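Local coordinates for penicillin-binding protein A (Mycobacterium tuberculosis, PDB 3UN7) that probably cross-links the peptidoglycan of the cell wall as a penicillin-binding D,D-transpeptidase and helps to regulate cell length, at residues Arg183-Lys196 and Thr306-Asn320. Numbering follows the deposited sequence.
Sequences RAISETYPPGSTFK and TSIGQKDVALTPLAN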
ATOM      1  N   ARG A 183      -0.745   8.515  -2.346  1.00 29.32           N
ATOM      2  CA  ARG A 183       0.228   7.632  -2.984  1.00 29.34           C
ATOM      3  C   ARG A 183      -0.005   6.149  -2.688  1.00 29.15           C
ATOM      4  O   ARG A 183       0.423   5.295  -3.459  1.00 29.26           O
ATOM      5  CB  ARG A 183       1.650   8.033  -2.567  1.00 30.26           C
ATOM      6  CG  ARG A 183       2.109   9.318  -3.228  1.00 29.80           C
ATOM      7  CD  ARG A 183       3.486   9.819  -2.755  1.00 30.87           C
ATOM      8  NE  ARG A 183       4.058  10.700  -3.776  1.00 30.30           N
ATOM      9  CZ  ARG A 183       3.745  11.983  -3.951  1.00 32.94           C
ATOM     10  NH1 ARG A 183       4.320  12.651  -4.947  1.00 35.14           N
ATOM     11  NH2 ARG A 183       2.863  12.602  -3.153  1.00 31.23           N
ATOM     12  N   ALA A 184      -0.666   5.848  -1.574  1.00 28.43           N
ATOM     13  CA  ALA A 184      -0.904   4.463  -1.165  1.00 28.19           C
ATOM     14  C   ALA A 184      -1.842   3.710  -2.118  1.00 28.26           C
ATOM     15  O   ALA A 184      -1.716   2.496  -2.276  1.00 28.14           O
ATOM     16  CB  ALA A 184      -1.472   4.427   0.234  1.00 28.25           C
ATOM     17  N   ILE A 185      -2.780   4.435  -2.729  1.00 27.70           N
ATOM     18  CA  ILE A 185      -3.841   3.806  -3.555  1.00 28.39           C
ATOM     19  C   ILE A 185      -4.084   4.422  -4.923  1.00 28.87           C
ATOM     20  O   ILE A 185      -4.729   3.801  -5.752  1.00 29.33           O
ATOM     21  CB  ILE A 185      -5.198   3.777  -2.830  1.00 27.67           C
ATOM     22  CG1 ILE A 185      -5.722   5.206  -2.537  1.00 29.93           C
ATOM     23  CG2 ILE A 185      -5.097   2.938  -1.564  1.00 27.06           C
ATOM     24  CD1 ILE A 185      -7.184   5.253  -2.036  1.00 28.34           C
ATOM     25  N   SER A 186      -3.619   5.650  -5.138  1.00 30.70           N
ATOM     26  CA  SER A 186      -3.936   6.409  -6.365  1.00 33.19           C
ATOM     27  C   SER A 186      -2.793   6.434  -7.367  1.00 34.11           C
ATOM     28  O   SER A 186      -2.986   6.852  -8.507  1.00 35.36           O
ATOM     29  CB  SER A 186      -4.317   7.860  -6.036  1.00 33.50           C
ATOM     30  OG  SER A 186      -5.537   7.925  -5.319  1.00 36.78           O
ATOM     31  N   GLU A 187      -1.602   6.022  -6.943  1.00 34.16           N
ATOM     32  CA  GLU A 187      -0.425   6.087  -7.812  1.00 35.63           C
ATOM     33  C   GLU A 187       0.169   4.695  -7.939  1.00 34.75           C
ATOM     34  O   GLU A 187       0.149   3.916  -6.977  1.00 33.56           O
ATOM     35  CB  GLU A 187       0.598   7.088  -7.251  1.00 35.81           C
ATOM     36  CG  GLU A 187       1.831   7.391  -8.148  1.00 39.42           C
ATOM     37  CD  GLU A 187       2.655   8.597  -7.659  1.00 40.42           C
ATOM     38  OE1 GLU A 187       2.113   9.453  -6.920  1.00 43.73           O
ATOM     39  OE2 GLU A 187       3.858   8.693  -8.008  1.00 46.12           O
ATOM     40  N   THR A 188       0.672   4.373  -9.131  1.00 34.28           N
ATOM     41  CA  THR A 188       1.336   3.097  -9.350  1.00 33.56           C
ATOM     42  C   THR A 188       2.816   3.350  -9.582  1.00 34.02           C
ATOM     43  O   THR A 188       3.206   4.412 -10.085  1.00 33.68           O
ATOM     44  CB  THR A 188       0.778   2.322 -10.561  1.00 34.76           C
ATOM     45  OG1 THR A 188       0.840   3.156 -11.713  1.00 34.97           O
ATOM     46  CG2 THR A 188      -0.648   1.856 -10.330  1.00 34.14           C
ATOM     47  N   TYR A 189       3.627   2.364  -9.208  1.00 33.24           N
ATOM     48  CA  TYR A 189       5.086   2.460  -9.242  1.00 33.37           C
ATOM     49  C   TYR A 189       5.620   1.139  -9.730  1.00 32.74           C
ATOM     50  O   TYR A 189       4.983   0.118  -9.503  1.00 32.81           O
ATOM     51  CB  TYR A 189       5.627   2.676  -7.830  1.00 33.12           C
ATOM     52  CG  TYR A 189       5.140   3.933  -7.173  1.00 34.18           C
ATOM     53  CD1 TYR A 189       5.867   5.129  -7.292  1.00 34.85           C
ATOM     54  CD2 TYR A 189       3.957   3.942  -6.439  1.00 31.17           C
ATOM     55  CE1 TYR A 189       5.422   6.300  -6.686  1.00 35.37           C
ATOM     56  CE2 TYR A 189       3.505   5.105  -5.823  1.00 32.65           C
ATOM     57  CZ  TYR A 189       4.244   6.278  -5.948  1.00 34.66           C
ATOM     58  OH  TYR A 189       3.804   7.425  -5.338  1.00 34.76           O
ATOM     59  N   PRO A 190       6.794   1.136 -10.389  1.00 32.95           N
ATOM     60  CA  PRO A 190       7.402  -0.172 -10.646  1.00 32.53           C
ATOM     61  C   PRO A 190       7.700  -0.843  -9.307  1.00 31.59           C
ATOM     62  O   PRO A 190       8.206  -0.173  -8.406  1.00 30.91           O
ATOM     63  CB  PRO A 190       8.712   0.170 -11.375  1.00 33.26           C
ATOM     64  CG  PRO A 190       8.520   1.557 -11.901  1.00 34.65           C
ATOM     65  CD  PRO A 190       7.589   2.248 -10.946  1.00 33.70           C
ATOM     66  N   PRO A 191       7.345  -2.133  -9.157  1.00 30.97           N
ATOM     67  CA  PRO A 191       7.627  -2.870  -7.925  1.00 30.61           C
ATOM     68  C   PRO A 191       9.087  -3.344  -7.823  1.00 31.57           C
ATOM     69  O   PRO A 191       9.554  -3.690  -6.733  1.00 30.59           O
ATOM     70  CB  PRO A 191       6.689  -4.071  -8.030  1.00 29.96           C
ATOM     71  CG  PRO A 191       6.634  -4.332  -9.524  1.00 30.64           C
ATOM     72  CD  PRO A 191       6.596  -2.954 -10.130  1.00 31.00           C
ATOM     73  N   GLY A 192       9.799  -3.355  -8.948  1.00 31.90           N
ATOM     74  CA  GLY A 192      11.190  -3.789  -8.957  1.00 33.08           C
ATOM     75  C   GLY A 192      11.397  -5.170  -8.362  1.00 33.13           C
ATOM     76  O   GLY A 192      10.621  -6.084  -8.623  1.00 32.38           O
ATOM     77  N   SER A 193      12.450  -5.309  -7.554  1.00 34.24           N
ATOM     78  CA  SER A 193      12.823  -6.577  -6.922  1.00 35.59           C
ATOM     79  C   SER A 193      11.721  -7.247  -6.097  1.00 35.01           C
ATOM     80  O   SER A 193      11.743  -8.470  -5.931  1.00 34.85           O
ATOM     81  CB  SER A 193      14.052  -6.374  -6.028  1.00 36.68           C
ATOM     82  OG  SER A 193      15.125  -5.883  -6.802  1.00 40.70           O
ATOM     83  N   THR A 194      10.775  -6.468  -5.568  1.00 34.16           N
ATOM     84  CA  THR A 194       9.666  -7.076  -4.808  1.00 33.41           C
ATOM     85  C   THR A 194       8.838  -8.029  -5.688  1.00 33.21           C
ATOM     86  O   THR A 194       8.223  -8.983  -5.192  1.00 32.08           O
ATOM     87  CB  THR A 194       8.709  -6.035  -4.145  1.00 33.00           C
ATOM     88  OG1 THR A 194       8.217  -5.110  -5.120  1.00 33.92           O
ATOM     89  CG2 THR A 194       9.389  -5.282  -2.986  1.00 32.99           C
ATOM     90  N   PHE A 195       8.835  -7.760  -6.997  1.00 32.92           N
ATOM     91  CA  PHE A 195       8.067  -8.551  -7.961  1.00 33.07           C
ATOM     92  C   PHE A 195       8.612  -9.962  -8.170  1.00 33.45           C
ATOM     93  O   PHE A 195       7.904 -10.829  -8.680  1.00 33.57           O
ATOM     94  CB  PHE A 195       7.950  -7.831  -9.309  1.00 32.90           C
ATOM     95  CG  PHE A 195       6.729  -8.228 -10.093  1.00 33.42           C
ATOM     96  CD1 PHE A 195       5.455  -7.951  -9.604  1.00 32.20           C
ATOM     97  CD2 PHE A 195       6.844  -8.912 -11.294  1.00 32.44           C
ATOM     98  CE1 PHE A 195       4.329  -8.325 -10.314  1.00 34.20           C
ATOM     99  CE2 PHE A 195       5.709  -9.292 -12.003  1.00 32.92           C
ATOM    100  CZ  PHE A 195       4.453  -8.987 -11.509  1.00 33.23           C
ATOM    101  N   LYS A 196       9.851 -10.202  -7.746  1.00 33.64           N
ATOM    102  CA  LYS A 196      10.414 -11.558  -7.753  1.00 33.92           C
ATOM    103  C   LYS A 196       9.574 -12.512  -6.896  1.00 33.49           C
ATOM    104  O   LYS A 196       9.669 -13.726  -7.027  1.00 34.08           O
ATOM    105  CB  LYS A 196      11.873 -11.548  -7.296  1.00 34.10           C
ATOM    106  CG  LYS A 196      12.777 -10.675  -8.144  1.00 35.26           C
ATOM    107  CD  LYS A 196      14.156 -10.519  -7.505  1.00 37.93           C
ATOM    108  CE  LYS A 196      15.079  -9.689  -8.377  1.00 38.89           C
ATOM    109  NZ  LYS A 196      16.283  -9.241  -7.611  1.00 42.02           N
ATOM    110  N   THR A 306      10.326  -7.619 -17.004  1.00 39.27           N
ATOM    111  CA  THR A 306       9.106  -7.809 -16.212  1.00 37.63           C
ATOM    112  C   THR A 306       9.338  -8.712 -15.008  1.00 36.87           C
ATOM    113  O   THR A 306       8.758  -8.490 -13.934  1.00 35.80           O
ATOM    114  CB  THR A 306       7.946  -8.364 -17.084  1.00 38.38           C
ATOM    115  OG1 THR A 306       7.601  -7.397 -18.088  1.00 37.55           O
ATOM    116  CG2 THR A 306       6.695  -8.678 -16.234  1.00 36.18           C
ATOM    117  N   SER A 307      10.211  -9.706 -15.189  1.00 36.97           N
ATOM    118  CA  SER A 307      10.455 -10.759 -14.203  1.00 36.61           C
ATOM    119  C   SER A 307      11.135 -10.236 -12.955  1.00 36.12           C
ATOM    120  O   SER A 307      11.066 -10.871 -11.903  1.00 36.19           O
ATOM    121  CB  SER A 307      11.300 -11.882 -14.820  1.00 36.88           C
ATOM    122  OG  SER A 307      10.622 -12.465 -15.917  1.00 38.02           O
ATOM    123  N   ILE A 308      11.798  -9.087 -13.085  1.00 36.37           N
ATOM    124  CA  ILE A 308      12.391  -8.371 -11.937  1.00 35.22           C
ATOM    125  C   ILE A 308      11.675  -7.037 -11.690  1.00 34.61           C
ATOM    126  O   ILE A 308      12.257  -6.081 -11.166  1.00 34.24           O
ATOM    127  CB  ILE A 308      13.913  -8.184 -12.100  1.00 35.66           C
ATOM    128  CG1 ILE A 308      14.238  -7.454 -13.418  1.00 36.75           C
ATOM    129  CG2 ILE A 308      14.622  -9.547 -12.018  1.00 34.84           C
ATOM    130  CD1 ILE A 308      15.737  -7.106 -13.601  1.00 37.97           C
ATOM    131  N   GLY A 309      10.407  -7.000 -12.083  1.00 34.47           N
ATOM    132  CA  GLY A 309       9.482  -5.932 -11.744  1.00 34.56           C
ATOM    133  C   GLY A 309       9.715  -4.608 -12.436  1.00 35.42           C
ATOM    134  O   GLY A 309       9.354  -3.561 -11.904  1.00 35.12           O
ATOM    135  N   GLN A 310      10.333  -4.650 -13.609  1.00 36.13           N
ATOM    136  CA  GLN A 310      10.533  -3.438 -14.394  1.00 37.43           C
ATOM    137  C   GLN A 310       9.643  -3.441 -15.639  1.00 38.05           C
ATOM    138  O   GLN A 310       8.501  -3.909 -15.588  1.00 37.46           O
ATOM    139  CB  GLN A 310      12.024  -3.239 -14.759  1.00 37.78           C
ATOM    140  CG  GLN A 310      12.987  -3.094 -13.562  1.00 38.35           C
ATOM    141  CD  GLN A 310      12.689  -1.901 -12.636  1.00 37.11           C
ATOM    142  OE1 GLN A 310      13.257  -1.807 -11.553  1.00 36.04           O
ATOM    143  NE2 GLN A 310      11.827  -0.978 -13.076  1.00 36.83           N
ATOM    144  N   LYS A 311      10.170  -2.919 -16.748  1.00 39.07           N
ATOM    145  CA  LYS A 311       9.372  -2.659 -17.957  1.00 40.26           C
ATOM    146  C   LYS A 311       8.028  -1.962 -17.643  1.00 39.54           C
ATOM    147  O   LYS A 311       8.015  -0.820 -17.178  1.00 40.41           O
ATOM    148  CB  LYS A 311       9.201  -3.932 -18.806  1.00 40.55           C
ATOM    149  CG  LYS A 311       8.683  -3.690 -20.252  1.00 43.29           C
ATOM    150  CD  LYS A 311       9.474  -2.584 -20.976  1.00 45.44           C
ATOM    151  CE  LYS A 311       8.945  -2.285 -22.384  1.00 46.65           C
ATOM    152  NZ  LYS A 311       9.745  -3.025 -23.392  1.00 50.22           N
ATOM    153  N   ASP A 312       6.909  -2.635 -17.892  1.00 39.04           N
ATOM    154  CA  ASP A 312       5.588  -2.028 -17.733  1.00 38.24           C
ATOM    155  C   ASP A 312       4.858  -2.448 -16.437  1.00 36.33           C
ATOM    156  O   ASP A 312       3.712  -2.066 -16.220  1.00 35.84           O
ATOM    157  CB  ASP A 312       4.702  -2.345 -18.931  1.00 38.84           C
ATOM    158  CG  ASP A 312       5.276  -1.837 -20.247  1.00 41.87           C
ATOM    159  OD1 ASP A 312       5.560  -0.632 -20.351  1.00 44.08           O
ATOM    160  OD2 ASP A 312       5.422  -2.644 -21.187  1.00 42.62           O
ATOM    161  N   VAL A 313       5.503  -3.232 -15.585  1.00 35.09           N
ATOM    162  CA  VAL A 313       4.887  -3.590 -14.294  1.00 33.77           C
ATOM    163  C   VAL A 313       4.695  -2.350 -13.414  1.00 33.45           C
ATOM    164  O   VAL A 313       5.634  -1.597 -13.176  1.00 32.95           O
ATOM    165  CB  VAL A 313       5.701  -4.659 -13.533  1.00 33.36           C
ATOM    166  CG1 VAL A 313       4.879  -5.254 -12.393  1.00 32.17           C
ATOM    167  CG2 VAL A 313       6.123  -5.749 -14.477  1.00 32.89           C
ATOM    168  N   ALA A 314       3.468  -2.136 -12.938  1.00 33.09           N
ATOM    169  CA  ALA A 314       3.171  -0.968 -12.111  1.00 32.90           C
ATOM    170  C   ALA A 314       2.120  -1.351 -11.071  1.00 32.67           C
ATOM    171  O   ALA A 314       1.057  -1.864 -11.419  1.00 32.44           O
ATOM    172  CB  ALA A 314       2.698   0.198 -12.981  1.00 33.59           C
ATOM    173  N   LEU A 315       2.448  -1.129  -9.798  1.00 32.39           N
ATOM    174  CA  LEU A 315       1.610  -1.544  -8.677  1.00 32.39           C
ATOM    175  C   LEU A 315       1.396  -0.371  -7.734  1.00 31.92           C
ATOM    176  O   LEU A 315       2.290   0.459  -7.553  1.00 32.46           O
ATOM    177  CB  LEU A 315       2.322  -2.650  -7.887  1.00 32.44           C
ATOM    178  CG  LEU A 315       2.162  -4.150  -8.171  1.00 34.96           C
ATOM    179  CD1 LEU A 315       2.635  -4.544  -9.530  1.00 34.67           C
ATOM    180  CD2 LEU A 315       2.922  -4.936  -7.117  1.00 32.60           C
ATOM    181  N   THR A 316       0.222  -0.311  -7.114  1.00 30.89           N
ATOM    182  CA  THR A 316       0.008   0.612  -6.005  1.00 29.80           C
ATOM    183  C   THR A 316       0.712   0.007  -4.806  1.00 28.97           C
ATOM    184  O   THR A 316       0.920  -1.201  -4.766  1.00 30.05           O
ATOM    185  CB  THR A 316      -1.478   0.796  -5.664  1.00 29.50           C
ATOM    186  OG1 THR A 316      -2.044  -0.456  -5.265  1.00 29.20           O
ATOM    187  CG2 THR A 316      -2.268   1.364  -6.865  1.00 29.25           C
ATOM    188  N   PRO A 317       1.145   0.840  -3.847  1.00 28.36           N
ATOM    189  CA  PRO A 317       1.594   0.298  -2.560  1.00 27.34           C
ATOM    190  C   PRO A 317       0.569  -0.636  -1.884  1.00 27.00           C
ATOM    191  O   PRO A 317       0.957  -1.654  -1.329  1.00 25.54           O
ATOM    192  CB  PRO A 317       1.863   1.552  -1.729  1.00 27.70           C
ATOM    193  CG  PRO A 317       2.316   2.574  -2.799  1.00 28.26           C
ATOM    194  CD  PRO A 317       1.357   2.298  -3.943  1.00 28.45           C
ATOM    195  N   LEU A 318      -0.720  -0.308  -1.949  1.00 26.73           N
ATOM    196  CA  LEU A 318      -1.742  -1.228  -1.446  1.00 26.31           C
ATOM    197  C   LEU A 318      -1.701  -2.615  -2.117  1.00 26.67           C
ATOM    198  O   LEU A 318      -1.834  -3.636  -1.433  1.00 26.33           O
ATOM    199  CB  LEU A 318      -3.137  -0.618  -1.588  1.00 26.31           C
ATOM    200  CG  LEU A 318      -4.323  -1.510  -1.214  1.00 26.56           C
ATOM    201  CD1 LEU A 318      -4.306  -1.844   0.265  1.00 30.04           C
ATOM    202  CD2 LEU A 318      -5.678  -0.876  -1.616  1.00 28.37           C
ATOM    203  N   ALA A 319      -1.560  -2.651  -3.446  1.00 26.64           N
ATOM    204  CA  ALA A 319      -1.440  -3.936  -4.165  1.00 27.32           C
ATOM    205  C   ALA A 319      -0.201  -4.735  -3.712  1.00 27.89           C
ATOM    206  O   ALA A 319      -0.266  -5.955  -3.568  1.00 26.90           O
ATOM    207  CB  ALA A 319      -1.433  -3.711  -5.683  1.00 27.35           C
ATOM    208  N   ASN A 320       0.921  -4.053  -3.470  1.00 27.78           N
ATOM    209  CA  ASN A 320       2.101  -4.757  -2.959  1.00 28.77           C
ATOM    210  C   ASN A 320       1.882  -5.265  -1.519  1.00 28.52           C
ATOM    211  O   ASN A 320       2.294  -6.376  -1.207  1.00 29.99           O
ATOM    212  CB  ASN A 320       3.391  -3.932  -3.109  1.00 28.64           C
ATOM    213  CG  ASN A 320       4.535  -4.722  -3.781  1.00 30.41           C
ATOM    214  OD1 ASN A 320       4.437  -5.929  -3.994  1.00 30.30           O
ATOM    215  ND2 ASN A 320       5.630  -4.029  -4.096  1.00 31.92           N
TER
HETATM  216  O   HOH W   1       5.515  -7.787  -5.727  1.00 43.50           O
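Phe195 lays one face of its ring over the CG1 methyl of Val313, a CH-pi contact in which the methyl carbon stands 3.8 Å from the ring centroid and only 12° off the ring normal. With CG anti to the backbone N (chi1 -154°), the ring is carried across to the 306-320 segment, and Phe195 CB rests on Gly309 CA. The same valine methyl is pressed by Pro191, whose CG lies 3.5 Å from Val313 CG1, tighter than usual; Leu315 packs its CD2 against Pro191 CB. The backbones are stitched beside this cluster: Tyr189 and Leu315 exchange N-H...O bonds as a single antiparallel bridge, Leu315 N to Tyr189 O being nearly straight (2.8 Å, 171°), while Gly192 N donates to Gly309 O. Farther along, Ala184 O receives Leu318 N at 3.0 Å, at the start of the helix 317-328 that Thr316 OG1 caps through Ala319 N. Near Ser193, the probable acyl-ester serine, the amide of Asn320 points an N-H at Thr194 OG1 (ND2 to OG1 3.0 Å, in the amide plane), and that hydroxyl in turn donates to Pro191 O, so Thr194 is held from both segments. A water adds a second link, donating to Asn320 OD1 and, weakly, to Thr194 O. Lys196 runs alongside Ile308, Lys196 CE lying 3.7 Å from Ile308 CG2, before NZ reaches Ser252 and Asn254. Loop 307-316 and the start of helix 317-328 thus pack against the 3-10 segment 193-195 that runs into helix 196-205, with Ser193-Thr194-Phe195-Lys196 as the SxxK motif of penicillin-binding transpeptidases.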